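Local atomic coordinates of myosin-2 (Saccharomyces cerevisiae, PDB entry 6IXO), a protein that carries organelles and other cargo along polarized actin cables as a class V myosin, binding receptor proteins through its globular tail domain, the part described here. Residues A[290-295]-A[319-324]; A[258-263]-A[284-289]; A[14-19]-A[402-407]; A[29-34]-A[56-61]; A[168-173]-A[207-212]. One frame throughout, in Å; residues are numbered along the deposited sequence. Where two conformers were deposited one is given.

Contact 1 (A[290-295]-A[319-324])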
# COMPACT_ATOMS: atom_id res chain seq x y z
N ALA A 290 -7.42 -25.89 -1.27
CA ALA A 290 -7.28 -26.68 -0.04
C ALA A 290 -8.46 -27.60 0.15
O ALA A 290 -8.30 -28.79 0.53
CB ALA A 290 -7.14 -25.73 1.17
N LYS A 291 -9.67 -27.11 -0.12
CA LYS A 291 -10.86 -28.00 0.03
C LYS A 291 -10.79 -29.15 -0.97
O LYS A 291 -11.02 -30.31 -0.64
CB LYS A 291 -12.16 -27.23 -0.17
CG LYS A 291 -12.53 -26.35 1.04
CD LYS A 291 -13.67 -25.36 0.74
CE LYS A 291 -14.19 -24.66 2.01
NZ LYS A 291 -13.11 -24.11 2.88
N LEU A 292 -10.44 -28.81 -2.20
CA LEU A 292 -10.40 -29.81 -3.26
C LEU A 292 -9.45 -30.93 -2.86
O LEU A 292 -9.70 -32.12 -3.11
CB LEU A 292 -9.97 -29.16 -4.59
CG LEU A 292 -9.84 -30.09 -5.82
CD1 LEU A 292 -10.01 -29.30 -7.11
CD2 LEU A 292 -8.47 -30.77 -5.86
N LEU A 293 -8.34 -30.54 -2.24
CA LEU A 293 -7.31 -31.49 -1.89
C LEU A 293 -7.74 -32.38 -0.72
O LEU A 293 -7.11 -33.41 -0.46
CB LEU A 293 -6.02 -30.76 -1.55
CG LEU A 293 -5.34 -30.04 -2.73
CD1 LEU A 293 -4.00 -29.43 -2.25
CD2 LEU A 293 -5.07 -31.04 -3.87
N GLN A 294 -8.82 -32.01 -0.04
CA GLN A 294 -9.23 -32.73 1.15
C GLN A 294 -10.50 -33.53 1.02
O GLN A 294 -10.66 -34.58 1.70
CB GLN A 294 -9.39 -31.74 2.32
CG GLN A 294 -8.06 -31.17 2.80
CD GLN A 294 -8.24 -30.18 3.92
OE1 GLN A 294 -8.37 -28.98 3.68
NE2 GLN A 294 -8.27 -30.67 5.15
N VAL A 295 -11.42 -33.07 0.18
CA VAL A 295 -12.73 -33.75 0.13
C VAL A 295 -12.66 -35.04 -0.71
O VAL A 295 -11.73 -35.24 -1.50
CB VAL A 295 -13.83 -32.84 -0.45
CG1 VAL A 295 -14.03 -31.62 0.46
CG2 VAL A 295 -13.46 -32.41 -1.86
N GLN A 319 -9.62 -29.94 -13.31
CA GLN A 319 -9.04 -31.13 -13.94
C GLN A 319 -7.54 -31.24 -13.67
O GLN A 319 -7.06 -32.33 -13.40
CB GLN A 319 -9.30 -31.13 -15.44
CG GLN A 319 -8.69 -32.34 -16.13
CD GLN A 319 -8.92 -32.30 -17.62
OE1 GLN A 319 -8.99 -31.22 -18.19
NE2 GLN A 319 -9.07 -33.46 -18.24
N LYS A 320 -6.81 -30.13 -13.79
CA LYS A 320 -5.37 -30.14 -13.50
C LYS A 320 -5.10 -30.58 -12.07
O LYS A 320 -4.20 -31.35 -11.80
CB LYS A 320 -4.74 -28.75 -13.69
CG LYS A 320 -4.59 -28.30 -15.12
CD LYS A 320 -3.56 -29.13 -15.86
CE LYS A 320 -3.55 -28.75 -17.35
NZ LYS A 320 -2.46 -29.42 -18.07
N LEU A 321 -5.87 -30.01 -11.15
CA LEU A 321 -5.65 -30.29 -9.74
C LEU A 321 -5.97 -31.75 -9.43
O LEU A 321 -5.20 -32.43 -8.76
CB LEU A 321 -6.51 -29.39 -8.87
CG LEU A 321 -6.08 -27.91 -8.95
CD1 LEU A 321 -7.13 -27.05 -8.28
CD2 LEU A 321 -4.72 -27.71 -8.29
N ILE A 322 -7.13 -32.20 -9.92
CA ILE A 322 -7.53 -33.60 -9.70
C ILE A 322 -6.58 -34.57 -10.40
O ILE A 322 -6.23 -35.62 -9.82
CB ILE A 322 -8.97 -33.86 -10.18
CG1 ILE A 322 -9.95 -33.11 -9.29
CG2 ILE A 322 -9.30 -35.43 -10.17
CD1 ILE A 322 -11.34 -33.03 -9.84
N SER A 323 -6.17 -34.27 -11.65
CA SER A 323 -5.36 -35.26 -12.37
C SER A 323 -3.95 -35.28 -11.77
O SER A 323 -3.26 -36.25 -11.91
CB SER A 323 -5.30 -35.00 -13.88
OG SER A 323 -4.89 -33.67 -14.12
N GLN A 324 -3.54 -34.21 -11.10
CA GLN A 324 -2.22 -34.19 -10.46
C GLN A 324 -2.21 -34.59 -8.99
O GLN A 324 -1.16 -34.60 -8.35
CB GLN A 324 -1.61 -32.75 -10.60
CG GLN A 324 -1.27 -32.49 -12.09
CD GLN A 324 -1.00 -31.01 -12.35
OE1 GLN A 324 -0.67 -30.25 -11.42
NE2 GLN A 324 -1.13 -30.61 -13.60
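L292 and L321 meet through branched alkyl ends, and no ring or amide lies between them. The nearby flat group, the peptide carbonyl of Q319, takes no part across the contact; its oxygen accepts S323 N and S323 OG from opposite faces of its plane. The S323 OG bond to Q319 O measures 2.7 Å and ties the hydroxyl back onto its own helix. Across the contact, the two methyls of L292 straddle L321 CB: CD1 comes within 3.9 Å of it and CD2 within 3.8 Å. L292 CD1 also meets L321 CD1 at 3.8 Å, and more loosely approaches I322 CG1 at 4.4 Å. With CG anti to its backbone N (chi1 178°), L292 thrusts this fork across to the other helix. Leucine and isoleucine suit a buried place that asks for shape alone. The contact joins helices 284-294 and 315-323 of the DIL region; L306 of helix 300-309 touches both L292 and I322, L252 packs on L321, and L339 of helix 336-350 covers I322.

Contact 2 (A[258-263]-A[284-289])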
# COMPACT_ATOMS: atom_id res chain seq x y z
N LEU A 258 -4.21 -30.41 3.83
CA LEU A 258 -4.43 -30.06 5.24
C LEU A 258 -3.46 -28.90 5.62
O LEU A 258 -3.85 -27.91 6.26
CB LEU A 258 -4.18 -31.28 6.13
CG LEU A 258 -4.51 -30.98 7.60
CD1 LEU A 258 -6.01 -30.73 7.73
CD2 LEU A 258 -4.05 -32.11 8.53
N GLN A 259 -2.21 -29.02 5.20
CA GLN A 259 -1.23 -27.97 5.53
C GLN A 259 -1.54 -26.66 4.87
O GLN A 259 -1.39 -25.59 5.50
CB GLN A 259 0.20 -28.39 5.17
CG GLN A 259 0.64 -29.50 6.10
CD GLN A 259 2.01 -30.00 5.80
OE1 GLN A 259 2.97 -29.53 6.40
NE2 GLN A 259 2.13 -30.95 4.87
N LEU A 260 -1.95 -26.72 3.61
CA LEU A 260 -2.39 -25.51 2.92
C LEU A 260 -3.58 -24.86 3.66
O LEU A 260 -3.65 -23.62 3.81
CB LEU A 260 -2.75 -25.80 1.46
CG LEU A 260 -3.25 -24.63 0.59
CD1 LEU A 260 -2.11 -23.55 0.42
CD2 LEU A 260 -3.68 -25.13 -0.82
N ASN A 261 -4.52 -25.69 4.09
CA ASN A 261 -5.68 -25.22 4.86
C ASN A 261 -5.17 -24.44 6.07
O ASN A 261 -5.61 -23.31 6.30
CB ASN A 261 -6.57 -26.41 5.29
CG ASN A 261 -7.61 -26.02 6.35
OD1 ASN A 261 -8.10 -24.92 6.37
ND2 ASN A 261 -7.91 -26.93 7.25
N TYR A 262 -4.22 -25.01 6.82
CA TYR A 262 -3.77 -24.35 8.05
C TYR A 262 -3.05 -23.04 7.71
O TYR A 262 -3.23 -22.02 8.39
CB TYR A 262 -2.83 -25.25 8.86
CG TYR A 262 -3.50 -26.45 9.50
CD1 TYR A 262 -4.88 -26.57 9.53
CD2 TYR A 262 -2.73 -27.48 10.06
CE1 TYR A 262 -5.49 -27.70 10.14
CE2 TYR A 262 -3.31 -28.60 10.63
CZ TYR A 262 -4.70 -28.71 10.68
OH TYR A 262 -5.28 -29.82 11.31
N ASN A 263 -2.23 -23.05 6.66
CA ASN A 263 -1.57 -21.79 6.25
C ASN A 263 -2.54 -20.68 5.88
O ASN A 263 -2.48 -19.52 6.38
CB ASN A 263 -0.63 -22.08 5.08
CG ASN A 263 0.59 -22.87 5.49
OD1 ASN A 263 0.86 -23.02 6.70
ND2 ASN A 263 1.38 -23.37 4.49
N GLN A 284 -10.03 -16.87 -2.16
CA GLN A 284 -10.90 -17.99 -2.49
C GLN A 284 -10.22 -19.07 -3.33
O GLN A 284 -10.59 -20.23 -3.25
CB GLN A 284 -12.16 -17.50 -3.23
CG GLN A 284 -13.37 -17.20 -2.33
CD GLN A 284 -13.60 -18.23 -1.21
OE1 GLN A 284 -14.05 -19.35 -1.45
NE2 GLN A 284 -13.30 -17.83 0.02
N HIS A 285 -9.25 -18.72 -4.17
CA HIS A 285 -8.67 -19.78 -4.98
C HIS A 285 -7.85 -20.70 -4.15
O HIS A 285 -7.82 -21.90 -4.41
CB HIS A 285 -7.83 -19.22 -6.14
CG HIS A 285 -8.61 -18.35 -7.07
ND1 HIS A 285 -8.61 -16.96 -6.97
CD2 HIS A 285 -9.45 -18.66 -8.08
CE1 HIS A 285 -9.40 -16.46 -7.90
NE2 HIS A 285 -9.92 -17.46 -8.59
N LEU A 286 -7.10 -20.13 -3.21
CA LEU A 286 -6.33 -20.96 -2.25
C LEU A 286 -7.26 -21.75 -1.33
O LEU A 286 -7.07 -22.96 -1.07
CB LEU A 286 -5.41 -20.08 -1.40
CG LEU A 286 -4.27 -19.45 -2.20
CD1 LEU A 286 -3.49 -18.53 -1.27
CD2 LEU A 286 -3.37 -20.62 -2.72
N ILE A 287 -8.28 -21.07 -0.82
CA ILE A 287 -9.20 -21.78 0.10
C ILE A 287 -9.86 -22.97 -0.65
O ILE A 287 -9.95 -24.12 -0.15
CB ILE A 287 -10.27 -20.81 0.65
CG1 ILE A 287 -9.61 -19.82 1.63
CG2 ILE A 287 -11.51 -21.58 1.28
CD1 ILE A 287 -10.53 -18.60 2.02
N GLN A 288 -10.33 -22.71 -1.86
CA GLN A 288 -11.05 -23.76 -2.59
C GLN A 288 -10.09 -24.87 -3.03
O GLN A 288 -10.47 -26.03 -3.14
CB GLN A 288 -11.79 -23.15 -3.78
CG GLN A 288 -13.07 -22.40 -3.37
CD GLN A 288 -13.67 -21.59 -4.51
OE1 GLN A 288 -13.56 -21.98 -5.67
NE2 GLN A 288 -14.29 -20.44 -4.18
N THR A 289 -8.84 -24.52 -3.31
CA THR A 289 -7.85 -25.57 -3.63
C THR A 289 -7.61 -26.49 -2.45
O THR A 289 -7.60 -27.75 -2.59
CB THR A 289 -6.55 -24.93 -4.09
OG1 THR A 289 -6.82 -24.26 -5.31
CG2 THR A 289 -5.42 -26.00 -4.34
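Two helices of the all-helical DIL region, 254-273 and 284-294, pack side by side here and run in broadly opposite directions, with L260 of the first pushed against L286 and T289 of the second. The centre of the contact is one methyl: L260 CD2 lies 4.0 Å from T289 CG2 and equally far from L286 O, so it rests partly on a side chain and partly on helix backbone. The other branch, L260 CD1, faces L286 CD2 more loosely at 4.5 Å. L260 reaches over because its CG stands opposite the backbone N (chi1 179°). T289 suits a helix flank turned to the core: its methyl faces the neighbouring leucine while its hydroxyl is bonded within its own helix. With an alanine here, L260 CD2 would probably lose its methyl neighbour to a small gap, and H285 O would be left without the hydroxyl it now accepts. Helix 223-247 closes the site, with L245 on both leucines and F242 on T289. On the same helix, D238 OD1 accepts from L286 N and its OD2 from H285 ND1. Farther round helix 284-294, Q288 NE2 donates to Q284 OE1 in the carbonyl plane, on a lone pair. The hydroxyl of T289 is fixed by the bond from OG1 to H285 O, 2.7 Å long, beside T289 N on the same acceptor.

Contact 3 (A[14-19]-A[402-407])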
# COMPACT_ATOMS: atom_id res chain seq x y z
N TYR A 14 12.00 37.46 4.88
CA TYR A 14 12.10 37.66 3.46
C TYR A 14 13.46 37.23 2.92
O TYR A 14 13.54 36.55 1.90
CB TYR A 14 11.86 39.14 3.10
CG TYR A 14 11.77 39.35 1.62
CD1 TYR A 14 12.91 39.64 0.87
CD2 TYR A 14 10.55 39.23 0.95
CE1 TYR A 14 12.84 39.82 -0.50
CE2 TYR A 14 10.47 39.42 -0.42
CZ TYR A 14 11.61 39.70 -1.14
OH TYR A 14 11.54 39.88 -2.50
N ARG A 15 14.52 37.66 3.59
CA ARG A 15 15.86 37.24 3.18
C ARG A 15 16.06 35.74 3.33
O ARG A 15 16.78 35.13 2.54
CB ARG A 15 16.92 37.97 3.99
CG ARG A 15 16.85 39.48 3.89
CD ARG A 15 16.81 39.94 2.43
NE ARG A 15 17.03 41.39 2.29
CZ ARG A 15 17.17 42.02 1.12
NH1 ARG A 15 17.11 41.33 -0.02
NH2 ARG A 15 17.37 43.33 1.09
N LEU A 16 15.44 35.14 4.34
CA LEU A 16 15.59 33.66 4.46
C LEU A 16 14.90 32.96 3.30
O LEU A 16 15.39 31.97 2.76
CB LEU A 16 15.03 33.15 5.79
CG LEU A 16 15.91 33.54 6.99
CD1 LEU A 16 15.14 33.47 8.30
CD2 LEU A 16 17.18 32.66 7.06
N LEU A 17 13.76 33.49 2.89
CA LEU A 17 12.95 32.78 1.90
C LEU A 17 13.46 33.00 0.47
O LEU A 17 13.37 32.09 -0.36
CB LEU A 17 11.49 33.20 2.03
CG LEU A 17 10.88 32.79 3.37
CD1 LEU A 17 9.61 33.59 3.69
CD2 LEU A 17 10.57 31.30 3.39
N GLU A 18 14.03 34.17 0.18
CA GLU A 18 14.53 34.44 -1.17
C GLU A 18 15.84 33.68 -1.45
O GLU A 18 16.21 33.48 -2.60
CB GLU A 18 14.72 35.96 -1.40
CG GLU A 18 16.14 36.50 -1.31
CD GLU A 18 16.17 38.05 -1.35
OE1 GLU A 18 17.07 38.68 -0.74
OE2 GLU A 18 15.29 38.66 -1.99
N ASP A 19 16.53 33.25 -0.39
CA ASP A 19 17.78 32.53 -0.56
C ASP A 19 17.52 31.04 -0.78
O ASP A 19 17.88 30.19 0.05
CB ASP A 19 18.69 32.73 0.66
CG ASP A 19 20.12 32.27 0.42
OD1 ASP A 19 20.37 31.62 -0.62
OD2 ASP A 19 20.98 32.54 1.28
N LEU A 402 18.47 22.04 10.74
CA LEU A 402 18.13 22.83 9.57
C LEU A 402 18.10 24.32 9.93
O LEU A 402 17.04 24.86 10.22
CB LEU A 402 16.77 22.44 9.02
CG LEU A 402 16.53 20.93 8.80
CD1 LEU A 402 15.07 20.69 8.57
CD2 LEU A 402 17.36 20.44 7.62
N PRO A 403 19.26 24.97 9.90
CA PRO A 403 19.38 26.33 10.46
C PRO A 403 18.38 27.34 9.88
O PRO A 403 17.69 28.04 10.64
CB PRO A 403 20.81 26.73 10.09
CG PRO A 403 21.57 25.38 9.98
CD PRO A 403 20.55 24.39 9.47
N SER A 404 18.32 27.45 8.56
CA SER A 404 17.45 28.45 7.95
C SER A 404 15.99 28.08 8.15
O SER A 404 15.14 28.91 8.47
CB SER A 404 17.75 28.58 6.45
OG SER A 404 18.93 29.32 6.26
N THR A 405 15.71 26.80 7.98
CA THR A 405 14.35 26.35 8.05
C THR A 405 13.82 26.58 9.44
O THR A 405 12.70 27.05 9.62
CB THR A 405 14.23 24.83 7.70
OG1 THR A 405 14.71 24.63 6.37
CG2 THR A 405 12.82 24.41 7.76
N LYS A 406 14.65 26.26 10.43
CA LYS A 406 14.27 26.45 11.83
C LYS A 406 14.09 27.95 12.16
O LYS A 406 13.22 28.34 12.95
CB LYS A 406 15.32 25.83 12.75
CG LYS A 406 15.16 26.16 14.22
CD LYS A 406 15.98 25.22 15.08
CE LYS A 406 16.45 25.87 16.39
NZ LYS A 406 15.36 26.62 17.07
N ARG A 407 14.91 28.79 11.55
CA ARG A 407 14.75 30.23 11.88
C ARG A 407 13.43 30.74 11.31
O ARG A 407 12.70 31.50 11.95
CB ARG A 407 15.92 31.04 11.33
CG ARG A 407 15.78 32.53 11.63
CD ARG A 407 15.72 32.80 13.14
NE ARG A 407 15.82 34.23 13.45
CZ ARG A 407 15.50 34.74 14.62
NH1 ARG A 407 15.10 33.94 15.60
NH2 ARG A 407 15.61 36.05 14.83
O HOH W 1 17.76 30.67 3.46
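The first torsions of L16 and R407 bring their side chains together: L16 turns CG opposite its carbonyl carbon (chi1 -71°), while R407 extends CG opposite its backbone N (chi1 179°) and then bends at chi2 (60°), leading its charged end off. This places L16 CD1 only 3.5 Å from R407 CG, a methyl set against the aliphatic stem of the arginine. The contact joins the two ends of the helical globular tail domain, N-terminal helix 6-18 and C-terminal helix 403-415. Arginine suits this partly exposed position, since its methylenes serve the leucine while NE forms a salt bridge with E12. The other branch, L16 CD2, lies 3.9 Å from S404 OG, serine being short enough for this. Replacing L16 by an alanine would probably open a gap beside S404 and leave the R407 stem without its apolar cover, along with I408 and L411, which also touch this leucine. At the start of helix 403-415, the E26 carboxylate accepts from the backbone N atoms of S404 and T405. A water spans the two segments: it donates to L16 O at 2.8 Å and bonds weakly to D19 O and, at 3.3 Å, to S404 OG.

Contact 4 (A[29-34]-A[56-61])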
# COMPACT_ATOMS: atom_id res chain seq x y z
N GLU A 29 17.97 17.80 1.25
CA GLU A 29 18.95 16.88 1.81
C GLU A 29 18.69 16.61 3.30
O GLU A 29 18.86 15.50 3.75
CB GLU A 29 20.38 17.42 1.61
CG GLU A 29 20.74 17.71 0.14
CD GLU A 29 20.63 16.47 -0.77
OE1 GLU A 29 21.20 15.40 -0.43
OE2 GLU A 29 19.96 16.57 -1.83
N GLY A 30 18.28 17.62 4.07
CA GLY A 30 18.10 17.45 5.50
C GLY A 30 16.71 16.94 5.89
O GLY A 30 16.57 15.97 6.62
N LEU A 31 15.68 17.61 5.42
CA LEU A 31 14.33 17.28 5.87
C LEU A 31 13.78 16.07 5.13
O LEU A 31 13.21 15.14 5.72
CB LEU A 31 13.40 18.48 5.67
CG LEU A 31 11.95 18.23 6.13
CD1 LEU A 31 11.89 18.06 7.63
CD2 LEU A 31 11.06 19.37 5.68
N LEU A 32 13.92 16.09 3.81
CA LEU A 32 13.25 15.05 3.04
C LEU A 32 14.11 13.77 2.97
O LEU A 32 13.68 12.72 3.43
CB LEU A 32 12.93 15.55 1.64
CG LEU A 32 12.03 16.80 1.62
CD1 LEU A 32 11.84 17.21 0.17
CD2 LEU A 32 10.67 16.56 2.29
N LYS A 33 15.31 13.83 2.41
CA LYS A 33 16.12 12.60 2.31
C LYS A 33 16.51 12.12 3.70
O LYS A 33 16.77 10.95 3.92
CB LYS A 33 17.39 12.80 1.47
CG LYS A 33 17.10 13.11 0.01
CD LYS A 33 18.40 13.15 -0.79
CE LYS A 33 18.18 13.74 -2.17
NZ LYS A 33 19.43 13.73 -2.99
N GLY A 34 16.52 13.04 4.67
CA GLY A 34 16.95 12.72 6.02
C GLY A 34 15.81 12.36 6.97
O GLY A 34 16.00 12.34 8.18
N ARG A 56 4.25 19.59 7.46
CA ARG A 56 3.86 20.82 8.17
C ARG A 56 4.95 21.86 7.97
O ARG A 56 4.67 23.04 7.78
CB ARG A 56 3.62 20.57 9.67
CG ARG A 56 2.55 19.55 9.99
CD ARG A 56 1.17 20.16 10.07
NE ARG A 56 0.09 19.18 10.28
CZ ARG A 56 -0.35 18.77 11.46
NH1 ARG A 56 -1.34 17.88 11.54
NH2 ARG A 56 0.19 19.24 12.58
N ILE A 57 6.20 21.43 8.04
CA ILE A 57 7.29 22.38 7.80
C ILE A 57 7.23 22.99 6.38
O ILE A 57 7.36 24.20 6.20
CB ILE A 57 8.64 21.72 8.05
CG1 ILE A 57 8.78 21.47 9.54
CG2 ILE A 57 9.77 22.61 7.54
CD1 ILE A 57 9.98 20.60 9.95
N LEU A 58 7.04 22.13 5.38
CA LEU A 58 6.91 22.57 3.99
C LEU A 58 5.77 23.56 3.82
O LEU A 58 5.89 24.54 3.10
CB LEU A 58 6.67 21.36 3.07
CG LEU A 58 7.84 20.38 2.95
CD1 LEU A 58 7.43 19.14 2.10
CD2 LEU A 58 9.04 21.05 2.33
N ILE A 59 4.65 23.26 4.47
CA ILE A 59 3.47 24.12 4.42
C ILE A 59 3.77 25.51 4.97
O ILE A 59 3.34 26.54 4.41
CB ILE A 59 2.28 23.45 5.19
CG1 ILE A 59 1.73 22.27 4.36
CG2 ILE A 59 1.16 24.46 5.48
CD1 ILE A 59 0.87 21.28 5.19
N ILE A 60 4.53 25.58 6.06
CA ILE A 60 4.84 26.89 6.63
C ILE A 60 5.70 27.70 5.66
O ILE A 60 5.42 28.87 5.36
CB ILE A 60 5.55 26.76 7.97
CG1 ILE A 60 4.54 26.22 8.99
CG2 ILE A 60 6.12 28.11 8.42
CD1 ILE A 60 5.16 25.55 10.18
N VAL A 61 6.76 27.06 5.17
CA VAL A 61 7.67 27.69 4.22
C VAL A 61 6.93 28.14 2.98
O VAL A 61 7.07 29.29 2.56
CB VAL A 61 8.80 26.73 3.78
CG1 VAL A 61 9.55 27.31 2.58
CG2 VAL A 61 9.73 26.45 4.94
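Apolar packing carries the contact between L31 and L32 on one side and I57 and L58 on the other. L31 divides its methyls over I57: CD1 meets I57 CD1 at 3.9 Å, and CD2 lies 4.0 Å from I57 CG2. An extended first torsion of L31 (chi1 -180°, CG across from the backbone N) is what carries the fork over to I57. L31 CD2 also approaches L58 CD2 at 4.3 Å. One residue on, L32 CD2 touches L58 CD1 at 4.1 Å, its side chain slanting across that of L58. L31 thus touches both I57 and L58, L32 only L58; leucine suits such buried places, with no polar side-chain atom to satisfy. These residues belong to the N-terminal helices of the globular tail domain, where helix 20-32, which has a wider, pi-type turn at 29-32, packs on helix 53-67. F77 and V81 of helix 71-90 cover L58, W104 of helix 97-124 touches L32, and T405 of helix 403-415 reaches I57. The salt bridges lie apart from this packing: K33 NZ pairs with E29 OE2 at 3.1 Å, using the syn lone pair of that oxygen, and R56 NE pairs with E110 on helix 97-124.

Contact 5 (A[168-173]-A[207-212])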
# COMPACT_ATOMS: atom_id res chain seq x y z
N LYS A 168 6.38 -7.27 -4.64
CA LYS A 168 7.62 -8.03 -4.83
C LYS A 168 8.10 -8.70 -3.55
O LYS A 168 8.63 -9.80 -3.58
CB LYS A 168 8.74 -7.15 -5.38
CG LYS A 168 8.39 -6.43 -6.68
CD LYS A 168 8.09 -7.41 -7.82
CE LYS A 168 7.74 -6.66 -9.13
NZ LYS A 168 8.88 -5.87 -9.69
N GLN A 169 7.97 -8.02 -2.41
CA GLN A 169 8.34 -8.64 -1.14
C GLN A 169 7.47 -9.84 -0.88
O GLN A 169 7.95 -10.85 -0.36
CB GLN A 169 8.19 -7.66 0.05
CG GLN A 169 9.33 -6.66 0.13
CD GLN A 169 9.54 -6.08 1.54
OE1 GLN A 169 8.71 -6.28 2.43
NE2 GLN A 169 10.67 -5.39 1.74
N LEU A 170 6.20 -9.75 -1.26
CA LEU A 170 5.35 -10.96 -1.16
C LEU A 170 5.67 -12.03 -2.19
O LEU A 170 5.55 -13.23 -1.89
CB LEU A 170 3.87 -10.59 -1.29
CG LEU A 170 3.29 -9.96 -0.04
CD1 LEU A 170 1.93 -9.38 -0.41
CD2 LEU A 170 3.15 -10.97 1.11
N GLN A 171 6.05 -11.66 -3.40
CA GLN A 171 6.46 -12.66 -4.37
C GLN A 171 7.61 -13.46 -3.75
O GLN A 171 7.69 -14.68 -3.89
CB GLN A 171 6.87 -12.03 -5.72
CG GLN A 171 7.04 -13.04 -6.88
CD GLN A 171 5.74 -13.28 -7.64
OE1 GLN A 171 4.88 -12.40 -7.72
NE2 GLN A 171 5.59 -14.48 -8.20
N LYS A 172 8.47 -12.75 -3.03
CA LYS A 172 9.65 -13.34 -2.41
C LYS A 172 9.31 -14.29 -1.24
O LYS A 172 9.96 -15.31 -1.04
CB LYS A 172 10.57 -12.19 -1.92
CG LYS A 172 11.93 -12.69 -1.36
CD LYS A 172 12.78 -11.52 -0.77
CE LYS A 172 14.20 -12.03 -0.50
NZ LYS A 172 14.95 -11.18 0.47
N LYS A 173 8.32 -13.91 -0.43
CA LYS A 173 8.08 -14.63 0.82
C LYS A 173 6.85 -15.53 0.83
O LYS A 173 6.88 -16.58 1.47
CB LYS A 173 7.95 -13.63 1.97
CG LYS A 173 9.18 -12.74 2.03
CD LYS A 173 9.18 -11.77 3.18
CE LYS A 173 10.49 -10.98 3.16
NZ LYS A 173 10.60 -10.15 4.37
N THR A 207 3.49 -11.27 10.11
CA THR A 207 4.27 -10.12 10.58
C THR A 207 4.18 -8.98 9.57
O THR A 207 4.01 -7.81 9.93
CB THR A 207 5.74 -10.51 10.78
OG1 THR A 207 5.82 -11.37 11.91
CG2 THR A 207 6.62 -9.28 11.03
N PHE A 208 4.28 -9.33 8.31
CA PHE A 208 4.24 -8.36 7.22
C PHE A 208 2.90 -7.62 7.14
O PHE A 208 2.87 -6.38 7.06
CB PHE A 208 4.55 -9.11 5.90
CG PHE A 208 4.37 -8.29 4.63
CD1 PHE A 208 5.47 -7.74 3.99
CD2 PHE A 208 3.11 -8.13 4.04
CE1 PHE A 208 5.31 -7.02 2.77
CE2 PHE A 208 2.95 -7.44 2.85
CZ PHE A 208 4.05 -6.88 2.21
N PHE A 209 1.81 -8.36 7.13
CA PHE A 209 0.49 -7.72 7.14
C PHE A 209 0.22 -6.98 8.47
O PHE A 209 -0.35 -5.87 8.48
CB PHE A 209 -0.62 -8.74 6.88
CG PHE A 209 -0.77 -9.07 5.44
CD1 PHE A 209 -1.47 -8.23 4.59
CD2 PHE A 209 -0.17 -10.22 4.91
CE1 PHE A 209 -1.60 -8.52 3.23
CE2 PHE A 209 -0.28 -10.53 3.55
CZ PHE A 209 -0.99 -9.68 2.70
N ASN A 210 0.65 -7.55 9.60
CA ASN A 210 0.52 -6.78 10.86
C ASN A 210 1.22 -5.42 10.82
O ASN A 210 0.76 -4.43 11.41
CB ASN A 210 1.10 -7.56 12.01
CG ASN A 210 0.06 -8.29 12.75
OD1 ASN A 210 -1.00 -7.74 13.03
ND2 ASN A 210 0.33 -9.55 13.08
N SER A 211 2.36 -5.40 10.16
CA SER A 211 3.16 -4.19 10.08
C SER A 211 2.41 -3.15 9.25
O SER A 211 2.37 -1.97 9.60
CB SER A 211 4.54 -4.51 9.49
OG SER A 211 5.33 -3.33 9.39
N ILE A 212 1.78 -3.60 8.15
CA ILE A 212 0.94 -2.67 7.40
C ILE A 212 -0.17 -2.15 8.27
O ILE A 212 -0.41 -0.94 8.35
CB ILE A 212 0.36 -3.32 6.17
CG1 ILE A 212 1.49 -3.65 5.19
CG2 ILE A 212 -0.63 -2.39 5.45
CD1 ILE A 212 1.02 -4.47 4.00
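L170 and F208 form the dense part of this contact. L170 CD2 lies over one face of the F208 ring as a CH-pi contact, 4.2 Å from the centroid, displaced toward the rim. L170 CG adds a contact of 3.8 Å to F208 CE2. The ring reaches across because F208 holds CG anti to its backbone N (chi1 172°), a posture that suits a large side chain filling the space where the axes of segments 168-173 and 207-212 approach to 12.3 Å. L170 CD2 also touches F209 CE2 obliquely at 4.2 Å, so the leucine is shared by two phenylalanines. Q169 buries less surface, though its OE1 comes to the edge of the F208 ring, 3.5 Å from CE1, with the amide plane turned 50° from the ring, while NE2 donates to G94 O. Glutamine fits this partly exposed margin, its CB against the ring. K173 marks the loose side, pointing across but bringing its CD no nearer than 5.5 Å to F208 CD1. These segments of helices 134-180 and 202-218 run nearly antiparallel (159°), flanked by helix 223-247, whose V237 covers L170 and L234 covers F209, and by helix 97-124, whose I98 lies against F208.

In the fold
Starting from the N terminus, the chain enters contact 3 at 14-19 but does not complete it until 402-407, so this contact closes a loop of 382 residues that encloses the other four. Within it, contact 4 closes first, a short loop among the N-terminal helices; contacts 3 and 4 touch, L402 lying against G30 and L17 against V61, so both chain ends pack on the helices of contact 4. Contact 5 follows nearer the middle, joining helices 134-180 and 202-218. Contacts 2 and 1 then close in turn, without crossing, and share helix 284-294. Their centres lie 11 Å apart, whereas those of contacts 1 and 3 are 67 Å apart, at opposite sides of the elongated domain.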